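Local structure of mannan endo-1,4-beta-mannosidase (Cryptopygus antarcticus, 4OOU) at residues W243-T247 / N289-P293; N256-D260 / I273-Y277; L117-N121 / L167-L173. The protein hydrolyses the beta-1,4-linked backbone of mannans at internal linkages, releasing mostly mannobiose and longer manno-oligosaccharides and only a little mannose. One frame throughout, in Å; residues are numbered along the deposited sequence.

Interaction 1. Residues W243-T247 / N289-P293; sequences WSELT and NQNAP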
ATOM      1  N   TRP A 243       3.700   8.276   4.734  1.00 37.04           N
ATOM      2  CA  TRP A 243       3.878   8.128   6.183  1.00 40.26           C
ATOM      3  C   TRP A 243       2.897   8.936   7.006  1.00 38.85           C
ATOM      4  O   TRP A 243       2.670   8.597   8.142  1.00 40.74           O
ATOM      5  CB  TRP A 243       5.333   8.399   6.582  1.00 39.45           C
ATOM      6  CG  TRP A 243       5.675   9.536   7.452  1.00 39.86           C
ATOM      7  CD1 TRP A 243       6.070   9.470   8.776  1.00 39.70           C
ATOM      8  CD2 TRP A 243       5.841  10.898   7.055  1.00 39.06           C
ATOM      9  NE1 TRP A 243       6.433  10.729   9.224  1.00 38.45           N
ATOM     10  CE2 TRP A 243       6.308  11.617   8.190  1.00 37.15           C
ATOM     11  CE3 TRP A 243       5.639  11.585   5.858  1.00 41.32           C
ATOM     12  CZ2 TRP A 243       6.554  12.979   8.160  1.00 35.29           C
ATOM     13  CZ3 TRP A 243       5.877  12.957   5.835  1.00 39.95           C
ATOM     14  CH2 TRP A 243       6.329  13.638   6.989  1.00 36.86           C
ATOM     15  N   SER A 244       2.278   9.950   6.393  1.00 42.36           N
ATOM     16  CA  SER A 244       1.466  10.956   7.089  1.00 40.52           C
ATOM     17  C   SER A 244       0.524  11.607   6.113  1.00 41.56           C
ATOM     18  O   SER A 244       0.769  11.585   4.915  1.00 41.30           O
ATOM     19  CB  SER A 244       2.385  12.069   7.563  1.00 41.64           C
ATOM     20  OG  SER A 244       1.708  12.925   8.428  1.00 47.17           O
ATOM     21  N   GLU A 245      -0.519  12.237   6.637  1.00 42.52           N
ATOM     22  CA  GLU A 245      -1.413  13.116   5.857  1.00 41.18           C
ATOM     23  C   GLU A 245      -0.693  14.215   5.038  1.00 43.91           C
ATOM     24  O   GLU A 245      -1.156  14.560   3.935  1.00 38.18           O
ATOM     25  CB  GLU A 245      -2.437  13.752   6.809  1.00 39.63           C
ATOM     26  CG  GLU A 245      -1.870  14.781   7.800  1.00 36.68           C
ATOM     27  CD  GLU A 245      -1.326  14.220   9.104  1.00 37.95           C
ATOM     28  OE1 GLU A 245      -1.365  12.992   9.372  1.00 34.43           O
ATOM     29  OE2 GLU A 245      -0.831  15.058   9.894  1.00 40.46           O
ATOM     30  N   LEU A 246       0.442  14.710   5.585  1.00 43.36           N
ATOM     31  CA  LEU A 246       1.210  15.896   5.108  1.00 46.18           C
ATOM     32  C   LEU A 246       1.551  15.996   3.630  1.00 47.84           C
ATOM     33  O   LEU A 246       1.911  17.081   3.110  1.00 45.73           O
ATOM     34  CB  LEU A 246       2.550  15.967   5.847  1.00 47.80           C
ATOM     35  CG  LEU A 246       2.694  16.659   7.216  1.00 47.49           C
ATOM     36  CD1 LEU A 246       1.407  17.109   7.883  1.00 47.03           C
ATOM     37  CD2 LEU A 246       3.465  15.760   8.168  1.00 51.00           C
ATOM     38  N   THR A 247       1.448  14.865   2.955  1.00 46.26           N
ATOM     39  CA  THR A 247       1.991  14.743   1.640  1.00 42.30           C
ATOM     40  C   THR A 247       0.961  14.188   0.664  1.00 41.73           C
ATOM     41  O   THR A 247       1.270  13.923  -0.501  1.00 46.72           O
ATOM     42  CB  THR A 247       3.271  13.915   1.758  1.00 42.58           C
ATOM     43  OG1 THR A 247       4.081  14.121   0.618  1.00 50.00           O
ATOM     44  CG2 THR A 247       2.980  12.498   1.880  1.00 43.47           C
ATOM     45  N   ASN A 289      -1.317  14.286  15.038  1.00 45.46           N
ATOM     46  CA  ASN A 289      -1.138  15.532  14.276  1.00 45.47           C
ATOM     47  C   ASN A 289      -2.454  16.355  14.176  1.00 46.69           C
ATOM     48  O   ASN A 289      -3.536  15.816  14.289  1.00 42.62           O
ATOM     49  CB  ASN A 289      -0.613  15.230  12.866  1.00 43.30           C
ATOM     50  CG  ASN A 289       0.790  14.644  12.853  1.00 40.35           C
ATOM     51  OD1 ASN A 289       1.497  14.564  13.874  1.00 39.30           O
ATOM     52  ND2 ASN A 289       1.203  14.233  11.675  1.00 38.04           N
ATOM     53  N   GLN A 290      -2.338  17.667  13.983  1.00 54.14           N
ATOM     54  CA  GLN A 290      -3.493  18.574  13.926  1.00 56.52           C
ATOM     55  C   GLN A 290      -4.637  18.086  13.029  1.00 54.13           C
ATOM     56  O   GLN A 290      -5.806  18.016  13.441  1.00 45.52           O
ATOM     57  CB  GLN A 290      -3.046  19.953  13.404  1.00 60.55           C
ATOM     58  CG  GLN A 290      -3.168  21.061  14.416  1.00 68.54           C
ATOM     59  CD  GLN A 290      -4.574  21.118  14.966  1.00 76.75           C
ATOM     60  OE1 GLN A 290      -5.502  21.492  14.245  1.00 83.32           O
ATOM     61  NE2 GLN A 290      -4.755  20.693  16.227  1.00 75.76           N
ATOM     62  N   ASN A 291      -4.286  17.778  11.788  1.00 48.51           N
ATOM     63  CA  ASN A 291      -5.275  17.449  10.781  1.00 46.72           C
ATOM     64  C   ASN A 291      -5.024  16.042  10.268  1.00 42.34           C
ATOM     65  O   ASN A 291      -5.142  15.768   9.077  1.00 41.21           O
ATOM     66  CB  ASN A 291      -5.226  18.485   9.668  1.00 49.31           C
ATOM     67  CG  ASN A 291      -5.277  19.909  10.209  1.00 52.66           C
ATOM     68  OD1 ASN A 291      -6.186  20.263  10.975  1.00 47.53           O
ATOM     69  ND2 ASN A 291      -4.290  20.735   9.821  1.00 52.02           N
ATOM     70  N   ALA A 292      -4.678  15.161  11.202  1.00 38.32           N
ATOM     71  CA  ALA A 292      -4.478  13.761  10.918  1.00 38.92           C
ATOM     72  C   ALA A 292      -5.835  13.101  10.738  1.00 37.35           C
ATOM     73  O   ALA A 292      -6.867  13.669  11.087  1.00 43.99           O
ATOM     74  CB  ALA A 292      -3.665  13.095  12.022  1.00 37.61           C
ATOM     75  N   PRO A 293      -5.855  11.929  10.137  1.00 35.59           N
ATOM     76  CA  PRO A 293      -7.123  11.361   9.677  1.00 39.51           C
ATOM     77  C   PRO A 293      -8.225  11.134  10.721  1.00 42.99           C
ATOM     78  O   PRO A 293      -9.403  11.354  10.400  1.00 43.61           O
ATOM     79  CB  PRO A 293      -6.693  10.022   9.078  1.00 36.68           C
ATOM     80  CG  PRO A 293      -5.383  10.336   8.507  1.00 37.78           C
ATOM     81  CD  PRO A 293      -4.718  11.273   9.495  1.00 36.45           C
TER
HETATM   82  O   HOH W   1      -1.870  17.369  10.503  1.00 42.32           O

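Interaction 2. Residues N256-D260 / I273-Y277; sequences NHYKD and IINFY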
ATOM      1  N   ASN A 256      -0.195  17.750  -1.816  1.00 44.45           N
ATOM      2  CA  ASN A 256      -0.432  16.407  -2.352  1.00 46.76           C
ATOM      3  C   ASN A 256       0.628  16.150  -3.417  1.00 46.81           C
ATOM      4  O   ASN A 256       0.483  16.588  -4.555  1.00 50.49           O
ATOM      5  CB  ASN A 256      -1.844  16.312  -2.955  1.00 49.36           C
ATOM      6  CG  ASN A 256      -2.179  14.928  -3.516  1.00 52.68           C
ATOM      7  OD1 ASN A 256      -1.352  13.996  -3.538  1.00 54.32           O
ATOM      8  ND2 ASN A 256      -3.414  14.793  -3.992  1.00 50.73           N
ATOM      9  N   HIS A 257       1.684  15.425  -3.056  1.00 43.38           N
ATOM     10  CA  HIS A 257       2.776  15.189  -3.982  1.00 41.70           C
ATOM     11  C   HIS A 257       2.545  14.097  -4.993  1.00 38.99           C
ATOM     12  O   HIS A 257       3.408  13.896  -5.831  1.00 40.08           O
ATOM     13  CB  HIS A 257       4.068  14.862  -3.236  1.00 41.99           C
ATOM     14  CG  HIS A 257       4.749  16.061  -2.692  1.00 43.28           C
ATOM     15  ND1 HIS A 257       4.509  16.538  -1.423  1.00 42.18           N
ATOM     16  CD2 HIS A 257       5.652  16.898  -3.248  1.00 46.42           C
ATOM     17  CE1 HIS A 257       5.248  17.613  -1.212  1.00 43.87           C
ATOM     18  NE2 HIS A 257       5.949  17.859  -2.308  1.00 46.09           N
ATOM     19  N   TYR A 258       1.407  13.402  -4.934  1.00 38.34           N
ATOM     20  CA  TYR A 258       1.192  12.205  -5.756  1.00 36.59           C
ATOM     21  C   TYR A 258      -0.053  12.273  -6.653  1.00 39.50           C
ATOM     22  O   TYR A 258      -0.474  11.255  -7.220  1.00 40.72           O
ATOM     23  CB  TYR A 258       1.174  10.960  -4.861  1.00 32.25           C
ATOM     24  CG  TYR A 258       2.402  10.834  -3.947  1.00 29.41           C
ATOM     25  CD1 TYR A 258       2.427  11.428  -2.714  1.00 28.21           C
ATOM     26  CD2 TYR A 258       3.514  10.112  -4.324  1.00 29.46           C
ATOM     27  CE1 TYR A 258       3.515  11.308  -1.878  1.00 28.71           C
ATOM     28  CE2 TYR A 258       4.609   9.991  -3.497  1.00 29.01           C
ATOM     29  CZ  TYR A 258       4.604  10.596  -2.265  1.00 28.45           C
ATOM     30  OH  TYR A 258       5.692  10.505  -1.404  1.00 27.48           O
ATOM     31  N   LYS A 259      -0.618  13.471  -6.810  1.00 43.46           N
ATOM     32  CA  LYS A 259      -1.704  13.689  -7.786  1.00 46.46           C
ATOM     33  C   LYS A 259      -1.263  13.395  -9.211  1.00 40.88           C
ATOM     34  O   LYS A 259      -0.103  13.572  -9.551  1.00 35.69           O
ATOM     35  CB  LYS A 259      -2.330  15.112  -7.695  1.00 53.70           C
ATOM     36  CG  LYS A 259      -1.427  16.354  -7.571  1.00 56.14           C
ATOM     37  CD  LYS A 259      -2.299  17.536  -7.113  1.00 57.82           C
ATOM     38  CE  LYS A 259      -1.617  18.906  -7.150  1.00 63.70           C
ATOM     39  NZ  LYS A 259      -0.902  19.300  -5.895  1.00 63.75           N
ATOM     40  N   ASP A 260      -2.194  12.923 -10.031  1.00 38.09           N
ATOM     41  CA  ASP A 260      -1.911  12.688 -11.455  1.00 37.60           C
ATOM     42  C   ASP A 260      -0.902  13.710 -12.030  1.00 37.40           C
ATOM     43  O   ASP A 260       0.199  13.311 -12.416  1.00 38.83           O
ATOM     44  CB  ASP A 260      -3.201  12.703 -12.284  1.00 36.53           C
ATOM     45  CG  ASP A 260      -4.123  11.514 -11.993  1.00 38.75           C
ATOM     46  OD1 ASP A 260      -4.124  10.930 -10.865  1.00 36.92           O
ATOM     47  OD2 ASP A 260      -4.884  11.173 -12.924  1.00 40.71           O
ATOM     48  N   ILE A 273      -0.216   6.491 -12.963  1.00 38.73           N
ATOM     49  CA  ILE A 273      -0.932   7.168 -11.882  1.00 37.12           C
ATOM     50  C   ILE A 273      -1.215   6.249 -10.703  1.00 36.16           C
ATOM     51  O   ILE A 273      -1.031   5.042 -10.793  1.00 34.88           O
ATOM     52  CB  ILE A 273      -2.225   7.857 -12.346  1.00 36.74           C
ATOM     53  CG1 ILE A 273      -3.247   6.871 -12.950  1.00 36.43           C
ATOM     54  CG2 ILE A 273      -1.881   8.970 -13.314  1.00 38.20           C
ATOM     55  CD1 ILE A 273      -4.662   7.433 -13.114  1.00 33.78           C
ATOM     56  N   ILE A 274      -1.566   6.834  -9.568  1.00 36.67           N
ATOM     57  CA  ILE A 274      -2.148   6.030  -8.517  1.00 37.45           C
ATOM     58  C   ILE A 274      -3.642   6.132  -8.669  1.00 37.99           C
ATOM     59  O   ILE A 274      -4.146   7.127  -9.131  1.00 42.03           O
ATOM     60  CB  ILE A 274      -1.685   6.377  -7.096  1.00 34.14           C
ATOM     61  CG1 ILE A 274      -1.878   7.834  -6.739  1.00 35.21           C
ATOM     62  CG2 ILE A 274      -0.232   6.030  -6.930  1.00 35.26           C
ATOM     63  CD1 ILE A 274      -1.360   8.140  -5.336  1.00 36.20           C
ATOM     64  N   ASN A 275      -4.336   5.070  -8.311  1.00 39.03           N
ATOM     65  CA  ASN A 275      -5.775   5.006  -8.437  1.00 36.20           C
ATOM     66  C   ASN A 275      -6.489   5.330  -7.146  1.00 36.28           C
ATOM     67  O   ASN A 275      -7.681   5.651  -7.189  1.00 38.77           O
ATOM     68  CB  ASN A 275      -6.134   3.630  -8.929  1.00 36.60           C
ATOM     69  CG  ASN A 275      -5.455   3.337 -10.230  1.00 40.01           C
ATOM     70  OD1 ASN A 275      -4.562   2.484 -10.332  1.00 38.37           O
ATOM     71  ND2 ASN A 275      -5.821   4.116 -11.240  1.00 44.34           N
ATOM     72  N   PHE A 276      -5.758   5.241  -6.026  1.00 33.79           N
ATOM     73  CA  PHE A 276      -6.235   5.585  -4.702  1.00 33.97           C
ATOM     74  C   PHE A 276      -5.101   6.095  -3.807  1.00 37.46           C
ATOM     75  O   PHE A 276      -3.979   5.589  -3.834  1.00 41.81           O
ATOM     76  CB  PHE A 276      -7.044   4.440  -4.050  1.00 35.72           C
ATOM     77  CG  PHE A 276      -6.252   3.227  -3.579  1.00 36.35           C
ATOM     78  CD1 PHE A 276      -5.595   3.219  -2.358  1.00 39.00           C
ATOM     79  CD2 PHE A 276      -6.272   2.047  -4.301  1.00 38.04           C
ATOM     80  CE1 PHE A 276      -4.907   2.093  -1.911  1.00 35.49           C
ATOM     81  CE2 PHE A 276      -5.593   0.920  -3.857  1.00 37.64           C
ATOM     82  CZ  PHE A 276      -4.910   0.948  -2.656  1.00 36.15           C
ATOM     83  N   TYR A 277      -5.399   7.144  -3.044  1.00 37.28           N
ATOM     84  CA  TYR A 277      -4.471   7.702  -2.081  1.00 34.80           C
ATOM     85  C   TYR A 277      -4.457   6.844  -0.823  1.00 34.45           C
ATOM     86  O   TYR A 277      -5.310   5.963  -0.611  1.00 31.84           O
ATOM     87  CB  TYR A 277      -4.912   9.106  -1.727  1.00 35.97           C
ATOM     88  CG  TYR A 277      -4.957  10.071  -2.906  1.00 36.17           C
ATOM     89  CD1 TYR A 277      -3.794  10.591  -3.473  1.00 36.25           C
ATOM     90  CD2 TYR A 277      -6.168  10.520  -3.405  1.00 36.75           C
ATOM     91  CE1 TYR A 277      -3.851  11.486  -4.536  1.00 36.12           C
ATOM     92  CE2 TYR A 277      -6.225  11.428  -4.451  1.00 35.60           C
ATOM     93  CZ  TYR A 277      -5.072  11.896  -5.020  1.00 35.72           C
ATOM     94  OH  TYR A 277      -5.187  12.795  -6.061  1.00 39.22           O
TER

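Interaction 3. Residues L117-N121 / L167-L173; sequences LDYAN and LKSKPSL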
ATOM      1  N   LEU A 117      -2.356 -15.792  -3.167  1.00 36.76           N
ATOM      2  CA  LEU A 117      -3.513 -15.107  -3.700  1.00 36.33           C
ATOM      3  C   LEU A 117      -4.721 -16.058  -3.863  1.00 40.38           C
ATOM      4  O   LEU A 117      -5.869 -15.678  -3.569  1.00 40.85           O
ATOM      5  CB  LEU A 117      -3.159 -14.406  -5.007  1.00 36.70           C
ATOM      6  CG  LEU A 117      -2.319 -13.148  -4.794  1.00 35.86           C
ATOM      7  CD1 LEU A 117      -1.595 -12.654  -6.042  1.00 34.90           C
ATOM      8  CD2 LEU A 117      -3.209 -12.030  -4.289  1.00 37.73           C
ATOM      9  N   ASP A 118      -4.450 -17.286  -4.307  1.00 40.82           N
ATOM     10  CA  ASP A 118      -5.487 -18.313  -4.457  1.00 41.60           C
ATOM     11  C   ASP A 118      -6.101 -18.648  -3.085  1.00 42.21           C
ATOM     12  O   ASP A 118      -7.289 -18.967  -2.990  1.00 37.88           O
ATOM     13  CB  ASP A 118      -4.901 -19.614  -5.085  1.00 42.89           C
ATOM     14  CG  ASP A 118      -4.483 -19.458  -6.557  1.00 42.88           C
ATOM     15  OD1 ASP A 118      -4.667 -18.388  -7.147  1.00 44.29           O
ATOM     16  OD2 ASP A 118      -3.971 -20.425  -7.144  1.00 41.51           O
ATOM     17  N   TYR A 119      -5.278 -18.606  -2.029  1.00 42.59           N
ATOM     18  CA  TYR A 119      -5.730 -19.050  -0.721  1.00 42.42           C
ATOM     19  C   TYR A 119      -6.606 -17.961  -0.168  1.00 42.17           C
ATOM     20  O   TYR A 119      -7.664 -18.221   0.406  1.00 44.70           O
ATOM     21  CB  TYR A 119      -4.565 -19.318   0.242  1.00 40.42           C
ATOM     22  CG  TYR A 119      -5.061 -19.863   1.538  1.00 41.06           C
ATOM     23  CD1 TYR A 119      -5.265 -21.211   1.710  1.00 42.53           C
ATOM     24  CD2 TYR A 119      -5.381 -19.016   2.592  1.00 45.49           C
ATOM     25  CE1 TYR A 119      -5.740 -21.719   2.914  1.00 44.61           C
ATOM     26  CE2 TYR A 119      -5.868 -19.502   3.794  1.00 44.17           C
ATOM     27  CZ  TYR A 119      -6.046 -20.858   3.956  1.00 45.39           C
ATOM     28  OH  TYR A 119      -6.532 -21.361   5.147  1.00 43.65           O
ATOM     29  N   ALA A 120      -6.149 -16.735  -0.376  1.00 42.15           N
ATOM     30  CA  ALA A 120      -6.803 -15.550   0.129  1.00 44.56           C
ATOM     31  C   ALA A 120      -8.200 -15.414  -0.453  1.00 43.03           C
ATOM     32  O   ALA A 120      -9.157 -15.073   0.251  1.00 42.68           O
ATOM     33  CB  ALA A 120      -5.972 -14.323  -0.252  1.00 47.68           C
ATOM     34  N   ASN A 121      -8.275 -15.626  -1.761  1.00 40.68           N
ATOM     35  CA  ASN A 121      -9.526 -15.710  -2.485  1.00 41.34           C
ATOM     36  C   ASN A 121     -10.496 -16.646  -1.809  1.00 43.20           C
ATOM     37  O   ASN A 121     -11.638 -16.295  -1.640  1.00 52.40           O
ATOM     38  CB  ASN A 121      -9.282 -16.177  -3.925  1.00 41.40           C
ATOM     39  CG  ASN A 121     -10.533 -16.127  -4.770  1.00 42.33           C
ATOM     40  OD1 ASN A 121     -10.617 -15.393  -5.762  1.00 41.28           O
ATOM     41  ND2 ASN A 121     -11.528 -16.877  -4.356  1.00 40.96           N
ATOM     42  N   LEU A 167      -0.317 -12.479 -12.437  1.00 43.62           N
ATOM     43  CA  LEU A 167      -1.200 -12.326 -11.284  1.00 46.42           C
ATOM     44  C   LEU A 167      -2.487 -11.509 -11.530  1.00 49.05           C
ATOM     45  O   LEU A 167      -3.345 -11.386 -10.626  1.00 48.85           O
ATOM     46  CB  LEU A 167      -0.411 -11.706 -10.132  1.00 46.22           C
ATOM     47  CG  LEU A 167       0.856 -12.407  -9.637  1.00 42.93           C
ATOM     48  CD1 LEU A 167       1.430 -11.530  -8.525  1.00 46.64           C
ATOM     49  CD2 LEU A 167       0.640 -13.834  -9.157  1.00 41.93           C
ATOM     50  N   LYS A 168      -2.623 -10.973 -12.741  1.00 45.54           N
ATOM     51  CA  LYS A 168      -3.696 -10.044 -13.067  1.00 46.54           C
ATOM     52  C   LYS A 168      -5.057 -10.696 -13.307  1.00 48.04           C
ATOM     53  O   LYS A 168      -6.035 -10.022 -13.532  1.00 56.56           O
ATOM     54  CB  LYS A 168      -3.320  -9.264 -14.315  1.00 45.92           C
ATOM     55  CG  LYS A 168      -3.199 -10.135 -15.542  1.00 44.70           C
ATOM     56  CD  LYS A 168      -3.131  -9.272 -16.784  1.00 47.69           C
ATOM     57  CE  LYS A 168      -3.148 -10.126 -18.046  1.00 48.17           C
ATOM     58  NZ  LYS A 168      -2.539  -9.355 -19.157  1.00 50.56           N
ATOM     59  N   SER A 169      -5.128 -12.007 -13.310  1.00 47.65           N
ATOM     60  CA  SER A 169      -6.405 -12.668 -13.479  1.00 47.09           C
ATOM     61  C   SER A 169      -6.911 -13.099 -12.110  1.00 44.82           C
ATOM     62  O   SER A 169      -7.872 -13.854 -12.005  1.00 42.87           O
ATOM     63  CB  SER A 169      -6.242 -13.882 -14.389  1.00 49.37           C
ATOM     64  OG  SER A 169      -5.180 -14.701 -13.919  1.00 51.34           O
ATOM     65  N   LYS A 170      -6.263 -12.599 -11.062  1.00 44.32           N
ATOM     66  CA  LYS A 170      -6.511 -13.062  -9.701  1.00 43.42           C
ATOM     67  C   LYS A 170      -7.331 -12.032  -8.914  1.00 40.92           C
ATOM     68  O   LYS A 170      -6.828 -10.980  -8.490  1.00 35.53           O
ATOM     69  CB  LYS A 170      -5.173 -13.432  -9.030  1.00 46.12           C
ATOM     70  CG  LYS A 170      -5.007 -14.931  -8.863  1.00 47.99           C
ATOM     71  CD  LYS A 170      -3.721 -15.465  -9.439  1.00 52.16           C
ATOM     72  CE  LYS A 170      -3.696 -16.980  -9.282  1.00 53.95           C
ATOM     73  NZ  LYS A 170      -3.005 -17.702 -10.378  1.00 61.01           N
ATOM     74  N   PRO A 171      -8.631 -12.308  -8.755  1.00 42.51           N
ATOM     75  CA  PRO A 171      -9.517 -11.262  -8.229  1.00 43.36           C
ATOM     76  C   PRO A 171      -9.175 -10.853  -6.803  1.00 43.63           C
ATOM     77  O   PRO A 171      -9.470  -9.729  -6.387  1.00 42.52           O
ATOM     78  CB  PRO A 171     -10.898 -11.927  -8.284  1.00 43.12           C
ATOM     79  CG  PRO A 171     -10.769 -12.970  -9.343  1.00 40.71           C
ATOM     80  CD  PRO A 171      -9.392 -13.516  -9.133  1.00 41.32           C
ATOM     81  N   SER A 172      -8.547 -11.791  -6.100  1.00 42.79           N
ATOM     82  CA  SER A 172      -8.000 -11.598  -4.787  1.00 44.33           C
ATOM     83  C   SER A 172      -6.951 -10.465  -4.695  1.00 42.20           C
ATOM     84  O   SER A 172      -6.696  -9.949  -3.596  1.00 40.30           O
ATOM     85  CB  SER A 172      -7.369 -12.900  -4.328  1.00 45.69           C
ATOM     86  OG  SER A 172      -7.742 -13.091  -2.985  1.00 56.80           O
ATOM     87  N   LEU A 173      -6.338 -10.110  -5.827  1.00 37.44           N
ATOM     88  CA  LEU A 173      -5.328  -9.056  -5.859  1.00 38.38           C
ATOM     89  C   LEU A 173      -6.007  -7.729  -6.033  1.00 37.92           C
ATOM     90  O   LEU A 173      -6.336  -7.322  -7.147  1.00 37.06           O
ATOM     91  CB  LEU A 173      -4.321  -9.278  -6.986  1.00 39.58           C
ATOM     92  CG  LEU A 173      -3.107  -8.339  -7.130  1.00 40.29           C
ATOM     93  CD1 LEU A 173      -2.433  -8.059  -5.808  1.00 43.74           C
ATOM     94  CD2 LEU A 173      -2.100  -8.955  -8.067  1.00 40.06           C
TER

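Interaction 1. Residues W243-T247 / N289-P293
The carboxylate of Glu-245 reaches across to the turn at 289-293, where Asn-289 ND2 donates to Glu-245 OE2 at 2.8 Å with an N-H...O angle of 154°. The acceptor lies almost in the amide plane of Asn-289, whereas the donor meets OE2 on its syn side, somewhat tilted from the carboxylate plane; the two flat groups are turned 72° against each other. A water gives OE2 a second bond at 2.6 Å and accepts from the backbone N of Asn-291 at 2.8 Å, so one oxygen holds both the side chain that starts the turn and an amide within it. The other oxygen, OE1, lies against the methyl of Ala-292 (OE1 to CB 3.5 Å) and beside CD of Pro-293, and it takes a weak bond from Ser-244 OG. Bending at chi2 (-87°) folds the Glu-245 chain so that CG passes Asn-291 O at 3.6 Å and the carboxylate meets Asn-289 and Ala-292. Asn-289 to Ala-292 form a type I beta turn, its closing backbone bond weak. Farther out, Tyr-301 OH is hydrogen-bonded to Asn-291 O, and Met-279 and Thr-281 of strand 277-281 touch Glu-245 and Ala-292 respectively. The contact thus ties together two loops that follow strands 238-241 and 277-281 of the TIM barrel at the glycoside hydrolase family 5 cleft, the first carrying the substrate-binding Trp-243, and the Asn-289 side chain lying beside that of His-284.

Interaction 2. Residues N256-D260 / I273-Y277
Tyr-277 sends its ring across to Asn-256; the two side chains cross at about a right angle, with amide and ring planes 68° apart. From CB the side chain leaves with CG beside the backbone N (chi1 -60°), a setting that brings ring atoms CD1 and CE1 up to the Asn-256 amide. CD1 comes within 4.2 Å of Asn-256 OD1; CE1, one atom farther along, lies 3.4 Å from Asn-256 ND2. At the tip, Tyr-277 OH receives a weak hydrogen bond from Asn-256 ND2 at 3.4 Å and lies near CA and CB of Lys-259, while its main polar partner is Asp-305 OD2. The Asn-256 amide is steadied from its far end: OD1 accepts from Tyr-258 N at 3.1 Å in an Asx turn, with the donor above the carbonyl plane. Three residues before Tyr-277, Ile-274 places CD1 3.8 Å from CB of Tyr-258, whose hydroxyl is bonded to Glu-183, and CG1 of Ile-274 runs alongside Tyr-258 O. At the end nearest helix 260-267, the Asp-260 carboxylate rests on Ile-273, CG to CG2 3.6 Å, while its OD1 forms a salt bridge with Lys-306. The pairing brings the chain leading into helix 260-267 against the chain leaving it, within the beta-alpha-beta crossover that links strands 238-241 and 277-281 of the TIM barrel.

Interaction 3. Residues L117-N121 / L167-L173
Helix residues 117-121 lie against two successive type I beta turns, Leu-167 to Lys-170 and Lys-170 to Leu-173, the backbones coming closest at Asn-121 and Ser-172, whose CA atoms are 5.0 Å apart. Leu-117 fills the middle with its two branches parted: CD1 meets CD2 of Leu-167 at 4.0 Å, the two side chains crossing at about a right angle, while CD2 lies 4.0 Å from CB of Leu-173. With CG set anti to the carbonyl carbon (chi1 -74°), Leu-117 can straddle the end of helix 149-167 and the start of strand 173-177 in this way. Ser-172 directs its side chain into the last helical turn: OG lies 2.9 Å from Asn-121 N and 3.5 Å from CB of Ala-120, and it is hydrogen-bonded to Val-125 O beyond the helix. Asn-121 N itself bonds to Leu-117 O at 3.0 Å, the regular helical pairing. Lys-170 runs past Leu-117, its CG 4.3 Å from CB of that leucine, and forms a long salt bridge to Asp-118 whose exact geometry is doubtful; NZ bonds to Ser-114 OG and also to His-384 of the C-terminal histidine tag. A methionine in its place would probably leave the Ser-114 hydroxyl without this partner and take a positive charge from beside Asp-118. Leu-127 and Leu-129 of strand 126-133 continue the apolar layer at Leu-117 and Leu-173, the helix-on-barrel packing of a TIM barrel, here joining helix 109-122 to the alpha-to-beta turn that leads into strand 173-177.

In the fold
Along the chain interaction 3 closes first; interaction 1 then opens, with interaction 2 nested inside the loop it spans. Interactions 1 and 2 have centres 16 Å apart and touch directly, Thr-247 O probably accepting a hydrogen bond from His-257 N at 3.0 Å. Both belong to the barrel sector of strands 238-241 and 277-281, interaction 2 at the connection through helix 260-267. Interaction 3, on helix 109-122 and strand 173-177, lies across the chain's centre from interaction 1, centres about 32 Å apart; from interaction 2 its centre is 24 Å away, nearest atoms about 9 Å. Interaction 1 thus shapes the substrate cleft, whereas interaction 3 packs the TIM barrel away from the annotated sites.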